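Side-chain contacts in lactate utilization protein C (Deinococcus radiodurans, PDB 2G40), which may take part in the use of L-lactate, as a homodimeric member of the LutC/YkgG family whose precise biochemical role is not established: residues 133-136 with 141-144; 62-67 with 218-223; 120-125 with 150-155. All coordinates share one frame; numbering follows the deposited sequence.

Contact 1 of 3, residues 133-136 with 141-144; sequences AVAI and TIIL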
ATOM      1  N   ALA A 133      -2.371  10.609   5.247  1.00 19.11           N
ATOM      2  CA  ALA A 133      -3.635  11.132   4.757  1.00 17.66           C
ATOM      3  C   ALA A 133      -4.670  11.223   5.870  1.00 18.51           C
ATOM      4  O   ALA A 133      -5.374  12.247   6.010  1.00 19.29           O
ATOM      5  CB  ALA A 133      -4.162  10.293   3.617  1.00 17.73           C
ATOM      6  N   VAL A 134      -4.760  10.146   6.644  1.00 18.93           N
ATOM      7  CA  VAL A 134      -5.729  10.016   7.736  1.00 17.25           C
ATOM      8  C   VAL A 134      -5.305   8.857   8.620  1.00 17.80           C
ATOM      9  O   VAL A 134      -4.548   7.976   8.192  1.00 16.23           O
ATOM     10  CB  VAL A 134      -7.176   9.809   7.202  1.00 21.48           C
ATOM     11  CG1 VAL A 134      -7.320   8.448   6.526  1.00 17.97           C
ATOM     12  CG2 VAL A 134      -8.212  10.023   8.324  1.00 19.39           C
ATOM     13  N   ALA A 135      -5.752   8.873   9.873  1.00 16.10           N
ATOM     14  CA  ALA A 135      -5.528   7.749  10.758  1.00 16.06           C
ATOM     15  C   ALA A 135      -6.850   7.384  11.384  1.00 13.97           C
ATOM     16  O   ALA A 135      -7.708   8.231  11.568  1.00 17.20           O
ATOM     17  CB  ALA A 135      -4.530   8.083  11.853  1.00 15.66           C
ATOM     18  N   ILE A 136      -6.991   6.106  11.696  1.00 16.23           N
ATOM     19  CA  ILE A 136      -8.223   5.577  12.260  1.00 17.10           C
ATOM     20  C   ILE A 136      -7.927   4.989  13.631  1.00 14.58           C
ATOM     21  O   ILE A 136      -7.094   4.075  13.792  1.00 16.36           O
ATOM     22  CB  ILE A 136      -8.818   4.506  11.348  1.00 15.05           C
ATOM     23  CG1 ILE A 136      -9.098   5.065   9.954  1.00 21.31           C
ATOM     24  CG2 ILE A 136     -10.086   3.949  11.962  1.00 14.20           C
ATOM     25  CD1 ILE A 136      -9.059   3.992   8.894  1.00 15.50           C
ATOM     26  N   THR A 141      -4.948   2.440  12.455  1.00 18.30           N
ATOM     27  CA  THR A 141      -4.541   2.468  11.043  1.00 17.25           C
ATOM     28  C   THR A 141      -4.044   3.815  10.626  1.00 17.80           C
ATOM     29  O   THR A 141      -4.653   4.831  10.948  1.00 18.80           O
ATOM     30  CB  THR A 141      -5.731   2.142  10.116  1.00 17.56           C
ATOM     31  OG1 THR A 141      -6.199   0.828  10.403  1.00 16.89           O
ATOM     32  CG2 THR A 141      -5.336   2.231   8.622  1.00 19.81           C
ATOM     33  N   ILE A 142      -2.957   3.817   9.870  1.00 17.31           N
ATOM     34  CA  ILE A 142      -2.511   5.015   9.255  1.00 17.70           C
ATOM     35  C   ILE A 142      -2.613   4.763   7.757  1.00 14.92           C
ATOM     36  O   ILE A 142      -2.109   3.759   7.228  1.00 16.20           O
ATOM     37  CB  ILE A 142      -1.096   5.388   9.674  1.00 19.67           C
ATOM     38  CG1 ILE A 142      -1.055   5.755  11.163  1.00 19.82           C
ATOM     39  CG2 ILE A 142      -0.616   6.543   8.834  1.00 22.13           C
ATOM     40  CD1 ILE A 142       0.334   5.783  11.753  1.00 23.27           C
ATOM     41  N   ILE A 143      -3.297   5.670   7.082  1.00 15.68           N
ATOM     42  CA  ILE A 143      -3.397   5.603   5.633  1.00 14.77           C
ATOM     43  C   ILE A 143      -2.518   6.671   4.996  1.00 17.10           C
ATOM     44  O   ILE A 143      -2.606   7.860   5.335  1.00 18.19           O
ATOM     45  CB  ILE A 143      -4.822   5.818   5.142  1.00 15.89           C
ATOM     46  CG1 ILE A 143      -5.771   4.778   5.751  1.00 18.45           C
ATOM     47  CG2 ILE A 143      -4.851   5.770   3.575  1.00 18.15           C
ATOM     48  CD1 ILE A 143      -7.268   5.043   5.504  1.00 18.66           C
ATOM     49  N   LEU A 144      -1.680   6.218   4.082  1.00 18.74           N
ATOM     50  CA  LEU A 144      -0.915   7.072   3.222  1.00 18.98           C
ATOM     51  C   LEU A 144      -1.548   7.106   1.856  1.00 18.10           C
ATOM     52  O   LEU A 144      -1.903   6.058   1.303  1.00 16.27           O
ATOM     53  CB  LEU A 144       0.493   6.527   3.053  1.00 18.28           C
ATOM     54  CG  LEU A 144       1.303   6.175   4.303  1.00 23.92           C
ATOM     55  CD1 LEU A 144       2.745   5.937   3.848  1.00 24.53           C
ATOM     56  CD2 LEU A 144       1.247   7.236   5.396  1.00 23.24           C
TER
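Strands 134-136 and 141-144 pair as an antiparallel beta hairpin, their axes 4.6 Å apart at closest approach and their directions 159° apart, with a classic beta bulge where A133 and V134 both face I143.

The side chains of V134, I136, T141 and I143 share one face of the hairpin. V134 and I143 run alongside each other off that face, with V134 CG1 3.6 Å from I143 CD1. V134 has an unusual rotamer (chi1 68°) that tucks CG1 between its own backbone N and carbonyl carbon, and this is the branch that meets I143. I136 reaches I143 at a slant, CD1 to CD1 at 4.0 Å, and the same I136 CD1 rests against CB and CG2 of T141. On the other face A135 CB makes a looser contact with I142 CG1, at 4.2 Å.

At the bulge, I143 O takes a short bond from A133 N (2.8 Å) and only a weak one from V134 N (3.4 Å), so one carbonyl serves two successive amides.

T141 OG1 is hydrogen-bonded to the hydroxyls of T139 and S196, and V186 of the second subunit packs on the T141 side chain. Helix 175-187 covers the V134/I143 face through A181 and V182, with W194 beside I136, T141 and I143, while F60 of helix 53-66 packs on A135 and I142. Strands 171-172 and 192-196 flank the hairpin and complete a four-stranded mixed sheet, 171-172 beside strand 134-136 and 192-196 beside strand 141-144.

Contact 2 of 3, residues 62-67 with 218-223; sequences DRILDY and LQVIVV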
ATOM      1  N   ASP A  62      -3.500   3.424  22.051  1.00 13.53           N
ATOM      2  CA  ASP A  62      -3.539   2.031  22.499  1.00 14.66           C
ATOM      3  C   ASP A  62      -3.308   1.082  21.330  1.00 14.44           C
ATOM      4  O   ASP A  62      -2.608   0.108  21.449  1.00 15.02           O
ATOM      5  CB  ASP A  62      -4.878   1.679  23.117  1.00 16.23           C
ATOM      6  CG  ASP A  62      -5.147   2.404  24.421  1.00 22.22           C
ATOM      7  OD1 ASP A  62      -4.221   3.034  24.956  1.00 22.21           O
ATOM      8  OD2 ASP A  62      -6.292   2.329  24.919  1.00 22.15           O
ATOM      9  N   ARG A  63      -3.947   1.373  20.206  1.00 14.56           N
ATOM     10  CA  ARG A  63      -3.865   0.467  19.060  1.00 17.23           C
ATOM     11  C   ARG A  63      -2.481   0.524  18.419  1.00 18.11           C
ATOM     12  O   ARG A  63      -1.974  -0.499  17.960  1.00 18.76           O
ATOM     13  CB  ARG A  63      -4.960   0.777  18.027  1.00 17.00           C
ATOM     14  CG  ARG A  63      -6.388   0.481  18.468  1.00 18.74           C
ATOM     15  CD  ARG A  63      -6.653  -1.010  18.716  1.00 21.59           C
ATOM     16  NE  ARG A  63      -6.313  -1.379  20.085  1.00 32.67           N
ATOM     17  CZ  ARG A  63      -7.041  -1.063  21.155  1.00 36.67           C
ATOM     18  NH1 ARG A  63      -8.168  -0.358  21.029  1.00 44.52           N
ATOM     19  NH2 ARG A  63      -6.631  -1.436  22.367  1.00 34.58           N
ATOM     20  N   ILE A  64      -1.871   1.710  18.395  1.00 16.35           N
ATOM     21  CA  ILE A  64      -0.526   1.878  17.840  1.00 19.37           C
ATOM     22  C   ILE A  64       0.481   1.179  18.747  1.00 19.21           C
ATOM     23  O   ILE A  64       1.364   0.494  18.279  1.00 21.46           O
ATOM     24  CB  ILE A  64      -0.167   3.366  17.701  1.00 17.88           C
ATOM     25  CG1 ILE A  64      -1.020   4.004  16.602  1.00 15.04           C
ATOM     26  CG2 ILE A  64       1.314   3.553  17.430  1.00 22.19           C
ATOM     27  CD1 ILE A  64      -0.844   3.497  15.204  1.00 19.09           C
ATOM     28  N   LEU A  65       0.331   1.347  20.057  1.00 19.11           N
ATOM     29  CA  LEU A  65       1.209   0.665  20.993  1.00 21.54           C
ATOM     30  C   LEU A  65       1.073  -0.863  20.872  1.00 23.25           C
ATOM     31  O   LEU A  65       2.085  -1.573  20.924  1.00 23.01           O
ATOM     32  CB  LEU A  65       0.992   1.161  22.425  1.00 20.53           C
ATOM     33  CG  LEU A  65       1.407   2.623  22.664  1.00 22.45           C
ATOM     34  CD1 LEU A  65       0.968   3.062  24.061  1.00 23.98           C
ATOM     35  CD2 LEU A  65       2.908   2.844  22.457  1.00 21.62           C
ATOM     36  N   ASP A  66      -0.149  -1.369  20.689  1.00 26.02           N
ATOM     37  CA  ASP A  66      -0.355  -2.826  20.554  1.00 29.79           C
ATOM     38  C   ASP A  66       0.269  -3.393  19.277  1.00 32.51           C
ATOM     39  O   ASP A  66       0.662  -4.558  19.256  1.00 38.70           O
ATOM     40  CB  ASP A  66      -1.839  -3.193  20.559  1.00 30.12           C
ATOM     41  CG  ASP A  66      -2.500  -2.958  21.896  1.00 34.58           C
ATOM     42  OD1 ASP A  66      -1.795  -2.881  22.921  1.00 41.57           O
ATOM     43  OD2 ASP A  66      -3.745  -2.833  21.909  1.00 49.24           O
ATOM     44  N   TYR A  67       0.306  -2.575  18.231  1.00 34.42           N
ATOM     45  CA  TYR A  67       1.016  -2.827  16.949  1.00 33.36           C
ATOM     46  C   TYR A  67       2.524  -3.019  17.190  1.00 32.53           C
ATOM     47  O   TYR A  67       3.224  -3.553  16.326  1.00 34.16           O
ATOM     48  CB  TYR A  67       0.757  -1.604  16.032  1.00 36.07           C
ATOM     49  CG  TYR A  67       1.192  -1.585  14.572  1.00 37.81           C
ATOM     50  CD1 TYR A  67       1.502  -2.744  13.859  1.00 46.28           C
ATOM     51  CD2 TYR A  67       1.234  -0.372  13.885  1.00 44.98           C
ATOM     52  CE1 TYR A  67       1.879  -2.681  12.499  1.00 46.18           C
ATOM     53  CE2 TYR A  67       1.599  -0.300  12.533  1.00 46.83           C
ATOM     54  CZ  TYR A  67       1.925  -1.452  11.842  1.00 48.18           C
ATOM     55  OH  TYR A  67       2.285  -1.347  10.500  1.00 44.44           O
ATOM     56  N   LEU A 218       8.383   1.512  13.733  1.00 16.79           N
ATOM     57  CA  LEU A 218       7.503   2.621  13.435  1.00 15.63           C
ATOM     58  C   LEU A 218       7.401   3.513  14.644  1.00 16.04           C
ATOM     59  O   LEU A 218       7.188   3.036  15.776  1.00 16.57           O
ATOM     60  CB  LEU A 218       6.109   2.134  13.013  1.00 16.87           C
ATOM     61  CG  LEU A 218       5.011   3.215  12.957  1.00 16.97           C
ATOM     62  CD1 LEU A 218       5.290   4.256  11.888  1.00 20.94           C
ATOM     63  CD2 LEU A 218       3.656   2.510  12.783  1.00 18.11           C
ATOM     64  N   GLN A 219       7.624   4.801  14.401  1.00 15.04           N
ATOM     65  CA  GLN A 219       7.378   5.844  15.395  1.00 15.09           C
ATOM     66  C   GLN A 219       6.236   6.687  14.884  1.00 16.61           C
ATOM     67  O   GLN A 219       6.327   7.279  13.823  1.00 17.89           O
ATOM     68  CB  GLN A 219       8.602   6.725  15.581  1.00 14.83           C
ATOM     69  CG  GLN A 219       8.371   8.001  16.395  1.00 18.98           C
ATOM     70  CD  GLN A 219       8.362   7.744  17.880  1.00 16.71           C
ATOM     71  OE1 GLN A 219       9.352   7.294  18.432  1.00 19.53           O
ATOM     72  NE2 GLN A 219       7.241   8.039  18.539  1.00 16.29           N
ATOM     73  N   VAL A 220       5.178   6.763  15.665  1.00 16.59           N
ATOM     74  CA  VAL A 220       4.073   7.644  15.387  1.00 15.50           C
ATOM     75  C   VAL A 220       4.220   8.869  16.274  1.00 17.99           C
ATOM     76  O   VAL A 220       4.427   8.771  17.486  1.00 16.49           O
ATOM     77  CB  VAL A 220       2.698   6.964  15.661  1.00 17.79           C
ATOM     78  CG1 VAL A 220       1.564   7.969  15.520  1.00 16.13           C
ATOM     79  CG2 VAL A 220       2.496   5.747  14.756  1.00 18.21           C
ATOM     80  N   ILE A 221       4.120  10.030  15.640  1.00 17.57           N
ATOM     81  CA  ILE A 221       4.163  11.297  16.320  1.00 17.85           C
ATOM     82  C   ILE A 221       2.858  11.992  16.009  1.00 17.82           C
ATOM     83  O   ILE A 221       2.618  12.427  14.891  1.00 16.17           O
ATOM     84  CB  ILE A 221       5.369  12.173  15.892  1.00 16.57           C
ATOM     85  CG1 ILE A 221       6.677  11.423  16.132  1.00 20.81           C
ATOM     86  CG2 ILE A 221       5.354  13.529  16.650  1.00 17.66           C
ATOM     87  CD1 ILE A 221       7.918  12.236  15.811  1.00 18.57           C
ATOM     88  N   VAL A 222       1.986  12.061  17.013  1.00 16.15           N
ATOM     89  CA  VAL A 222       0.784  12.883  16.885  1.00 15.94           C
ATOM     90  C   VAL A 222       1.114  14.300  17.278  1.00 18.07           C
ATOM     91  O   VAL A 222       1.805  14.530  18.257  1.00 17.44           O
ATOM     92  CB  VAL A 222      -0.366  12.340  17.734  1.00 17.50           C
ATOM     93  CG1 VAL A 222      -1.647  13.200  17.543  1.00 20.70           C
ATOM     94  CG2 VAL A 222      -0.593  10.913  17.390  1.00 16.78           C
ATOM     95  N   VAL A 223       0.630  15.263  16.493  1.00 19.41           N
ATOM     96  CA  VAL A 223       0.939  16.637  16.764  1.00 20.61           C
ATOM     97  C   VAL A 223      -0.335  17.469  16.877  1.00 20.38           C
ATOM     98  O   VAL A 223      -1.242  17.338  16.054  1.00 19.25           O
ATOM     99  CB  VAL A 223       1.962  17.238  15.740  1.00 20.48           C
ATOM    100  CG1 VAL A 223       1.588  16.978  14.321  1.00 24.72           C
ATOM    101  CG2 VAL A 223       2.171  18.732  16.006  1.00 24.18           C
TER
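Two apolar touches join the C-terminal part of helix 53-66 and the adjoining Y67 to the start of segment 218-223: I64 on V220 and Y67 on L218. The first is tip to tip, I64 CG2 meeting V220 CG2 at 3.7 Å. I64 CD1 is a little farther from V220 CG2, at 4.1 Å. V220 presents that methyl because CG2 stands anti to its carbonyl carbon, leaving CG1 anti to the backbone N (chi1 173°). In the second, L218 CD2 comes obliquely to the CD2-CE2 part of the tyrosine ring, 3.5 Å from Y67 CE2 and 3.9 Å from Y67 CD2, and the two side chains cross at about a right angle.

No hydrogen bond crosses between the two segments; the side-chain bonds of R63 and Q219 are local. R63 NH2 forms a salt bridge with D66 OD2 at 3.2 Å, the acceptor lying in the guanidinium plane, and R63 NE adds a weak bond to the same oxygen. Q219 NE2 donates to V220 O at 3.1 Å from well above the carbonyl plane.

The strand runs between parallel neighbours 70-74 and 161-167 in the six-stranded sheet. I64 and V220 join helix 53-66 to one face of it, while on the other Q219 and I221 pack against helix 79-87.

Contact 3 of 3, residues 120-125 with 150-155; sequences AELDRA and QGRRAL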
ATOM      1  N   ALA A 120      19.074   0.526  -2.920  1.00 23.77           N
ATOM      2  CA  ALA A 120      20.218   0.443  -2.010  1.00 22.45           C
ATOM      3  C   ALA A 120      20.319   1.694  -1.141  1.00 21.74           C
ATOM      4  O   ALA A 120      20.578   1.597   0.049  1.00 22.26           O
ATOM      5  CB  ALA A 120      21.485   0.238  -2.792  1.00 23.52           C
ATOM      6  N   GLU A 121      20.107   2.864  -1.742  1.00 21.62           N
ATOM      7  CA  GLU A 121      20.069   4.123  -0.985  1.00 23.40           C
ATOM      8  C   GLU A 121      18.940   4.102   0.040  1.00 18.93           C
ATOM      9  O   GLU A 121      19.105   4.534   1.185  1.00 21.51           O
ATOM     10  CB  GLU A 121      19.936   5.329  -1.922  1.00 21.34           C
ATOM     11  CG  GLU A 121      21.281   5.722  -2.559  1.00 27.48           C
ATOM     12  CD  GLU A 121      21.173   6.543  -3.847  1.00 27.37           C
ATOM     13  OE1 GLU A 121      20.136   6.512  -4.547  1.00 24.86           O
ATOM     14  OE2 GLU A 121      22.176   7.205  -4.197  1.00 34.17           O
ATOM     15  N   LEU A 122      17.777   3.618  -0.371  1.00 17.37           N
ATOM     16  CA  LEU A 122      16.652   3.492   0.573  1.00 18.54           C
ATOM     17  C   LEU A 122      16.941   2.495   1.686  1.00 20.41           C
ATOM     18  O   LEU A 122      16.576   2.707   2.840  1.00 20.48           O
ATOM     19  CB  LEU A 122      15.398   3.054  -0.161  1.00 17.58           C
ATOM     20  CG  LEU A 122      14.896   4.119  -1.121  1.00 21.15           C
ATOM     21  CD1 LEU A 122      13.808   3.545  -1.967  1.00 23.16           C
ATOM     22  CD2 LEU A 122      14.417   5.323  -0.327  1.00 21.91           C
ATOM     23  N   ASP A 123      17.587   1.393   1.328  1.00 23.43           N
ATOM     24  CA  ASP A 123      17.902   0.366   2.313  1.00 23.50           C
ATOM     25  C   ASP A 123      18.959   0.860   3.303  1.00 24.54           C
ATOM     26  O   ASP A 123      18.944   0.474   4.472  1.00 25.22           O
ATOM     27  CB  ASP A 123      18.358  -0.912   1.612  1.00 26.28           C
ATOM     28  CG  ASP A 123      18.526  -2.057   2.565  1.00 30.29           C
ATOM     29  OD1 ASP A 123      17.559  -2.365   3.284  1.00 33.11           O
ATOM     30  OD2 ASP A 123      19.626  -2.641   2.611  1.00 35.63           O
ATOM     31  N   ARG A 124      19.851   1.740   2.851  1.00 23.52           N
ATOM     32  CA  ARG A 124      20.923   2.249   3.705  1.00 24.96           C
ATOM     33  C   ARG A 124      20.503   3.436   4.584  1.00 23.13           C
ATOM     34  O   ARG A 124      21.173   3.747   5.568  1.00 23.09           O
ATOM     35  CB  ARG A 124      22.140   2.602   2.853  1.00 24.38           C
ATOM     36  CG  ARG A 124      22.910   1.344   2.414  1.00 28.86           C
ATOM     37  CD  ARG A 124      23.865   1.598   1.237  1.00 31.68           C
ATOM     38  N   ALA A 125      19.394   4.074   4.233  1.00 18.63           N
ATOM     39  CA  ALA A 125      18.859   5.181   5.002  1.00 17.36           C
ATOM     40  C   ALA A 125      18.490   4.662   6.388  1.00 18.64           C
ATOM     41  O   ALA A 125      18.146   3.486   6.542  1.00 22.08           O
ATOM     42  CB  ALA A 125      17.632   5.762   4.287  1.00 16.93           C
ATOM     43  N   GLN A 150       4.490  12.556   1.824  1.00 17.56           N
ATOM     44  CA  GLN A 150       4.560  11.141   2.070  1.00 17.07           C
ATOM     45  C   GLN A 150       5.468  10.416   1.096  1.00 18.88           C
ATOM     46  O   GLN A 150       6.110   9.416   1.443  1.00 19.47           O
ATOM     47  CB  GLN A 150       3.158  10.572   1.957  1.00 16.97           C
ATOM     48  CG  GLN A 150       2.268  11.017   3.065  1.00 19.67           C
ATOM     49  CD  GLN A 150       0.850  10.859   2.668  1.00 21.33           C
ATOM     50  OE1 GLN A 150       0.375   9.744   2.543  1.00 20.68           O
ATOM     51  NE2 GLN A 150       0.182  11.962   2.408  1.00 17.26           N
ATOM     52  N   GLY A 151       5.510  10.911  -0.131  1.00 17.76           N
ATOM     53  CA  GLY A 151       6.383  10.363  -1.145  1.00 19.78           C
ATOM     54  C   GLY A 151       5.878   9.087  -1.752  1.00 18.32           C
ATOM     55  O   GLY A 151       4.849   8.540  -1.344  1.00 17.83           O
ATOM     56  N   ARG A 152       6.623   8.591  -2.730  1.00 17.99           N
ATOM     57  CA  ARG A 152       6.217   7.370  -3.439  1.00 18.20           C
ATOM     58  C   ARG A 152       6.230   6.164  -2.520  1.00 17.85           C
ATOM     59  O   ARG A 152       6.808   6.196  -1.445  1.00 18.35           O
ATOM     60  CB  ARG A 152       7.090   7.133  -4.669  1.00 17.88           C
ATOM     61  CG  ARG A 152       8.551   6.860  -4.352  1.00 18.83           C
ATOM     62  CD  ARG A 152       9.427   7.039  -5.569  1.00 18.33           C
ATOM     63  NE  ARG A 152      10.819   7.111  -5.207  1.00 17.90           N
ATOM     64  CZ  ARG A 152      11.685   6.105  -5.296  1.00 21.48           C
ATOM     65  NH1 ARG A 152      11.362   4.948  -5.872  1.00 18.92           N
ATOM     66  NH2 ARG A 152      12.919   6.290  -4.889  1.00 18.96           N
ATOM     67  N   ARG A 153       5.604   5.091  -2.980  1.00 18.46           N
ATOM     68  CA  ARG A 153       5.404   3.913  -2.149  1.00 17.50           C
ATOM     69  C   ARG A 153       6.711   3.326  -1.631  1.00 20.16           C
ATOM     70  O   ARG A 153       6.766   2.875  -0.504  1.00 18.56           O
ATOM     71  CB  ARG A 153       4.582   2.888  -2.908  1.00 19.68           C
ATOM     72  CG  ARG A 153       3.143   3.343  -3.089  1.00 23.05           C
ATOM     73  CD  ARG A 153       2.226   2.182  -3.303  1.00 33.70           C
ATOM     74  NE  ARG A 153       2.249   1.759  -4.681  1.00 36.51           N
ATOM     75  CZ  ARG A 153       2.271   0.495  -5.108  1.00 37.97           C
ATOM     76  NH1 ARG A 153       2.307  -0.544  -4.273  1.00 37.32           N
ATOM     77  NH2 ARG A 153       2.271   0.281  -6.414  1.00 42.99           N
ATOM     78  N   ALA A 154       7.766   3.379  -2.438  1.00 17.72           N
ATOM     79  CA  ALA A 154       9.029   2.770  -2.048  1.00 19.23           C
ATOM     80  C   ALA A 154       9.601   3.378  -0.778  1.00 19.53           C
ATOM     81  O   ALA A 154      10.284   2.691  -0.045  1.00 19.07           O
ATOM     82  CB  ALA A 154      10.056   2.880  -3.166  1.00 19.65           C
ATOM     83  N   LEU A 155       9.345   4.664  -0.547  1.00 21.45           N
ATOM     84  CA  LEU A 155       9.978   5.387   0.555  1.00 22.13           C
ATOM     85  C   LEU A 155       9.528   4.893   1.913  1.00 23.37           C
ATOM     86  O   LEU A 155      10.272   4.999   2.877  1.00 24.54           O
ATOM     87  CB  LEU A 155       9.675   6.877   0.467  1.00 19.75           C
ATOM     88  CG  LEU A 155      10.136   7.656  -0.751  1.00 21.76           C
ATOM     89  CD1 LEU A 155      10.025   9.146  -0.450  1.00 23.04           C
ATOM     90  CD2 LEU A 155      11.538   7.287  -1.127  1.00 23.46           C
TER
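L122, on short helix 119-124 of an alpha/beta fold consistent with the family's Rossmann-type assignment, reaches across to the loop that connects strands 141-144 and 161-167. All the touching across this contact is done by its two terminal methyls, which part company to meet different residues. CD2 makes the tight half: it lies 3.6 Å from L155 CD2, the two leucines meeting at a slant. The backbone of L155 directs its CB away from the helix, but with CG beside the backbone N (chi1 -61°) the chain brings CD2 back to L122. I94 of strand 92-94 packs on both leucines, and I158 adds to the surroundings of L122.

L122 CD1 makes the looser half, at 4.0 Å from A154 CB and 4.1 Å from R152 NH2. It comes obliquely to the guanidinium, whose polar interactions lie elsewhere: R152 NE forms a salt bridge with D113, NH2 bonds to the carbonyl of L117, and NH1 bonds to the carbonyl of V212 of the second subunit. Three partners in different places should hold this group firmly, and they bring the dimer interface right up to the contact. L157 of the second subunit also packs on A154. Farther round the helix, D123 lies on the exposed side. Within the loop, a backbone bond of 3.1 Å from L155 N to R152 O closes the turn that carries A154.

Overall arrangement
Contact 2 spans the longest stretch of chain, from helix 53-66 to strand 217-223; contact 3 falls within that span, and contact 1 in turn lies between the two segments of contact 3. Contacts 1 and 2 have centres about 11 Å apart and meet where I142 CD1 packs on V220 CG2 at 3.7 Å, so the hairpin of the mixed sheet abuts the parallel sheet, with helix 53-66 touching both. Contacts 1 and 3 have centres about 19 Å apart, bridged by Q150 beside L144. Contacts 2 and 3 lie on opposite sides of the chain's centre, their own centres about 21 Å apart. Contacts 1 and 3 also approach the second subunit, placing them near the dimer interface.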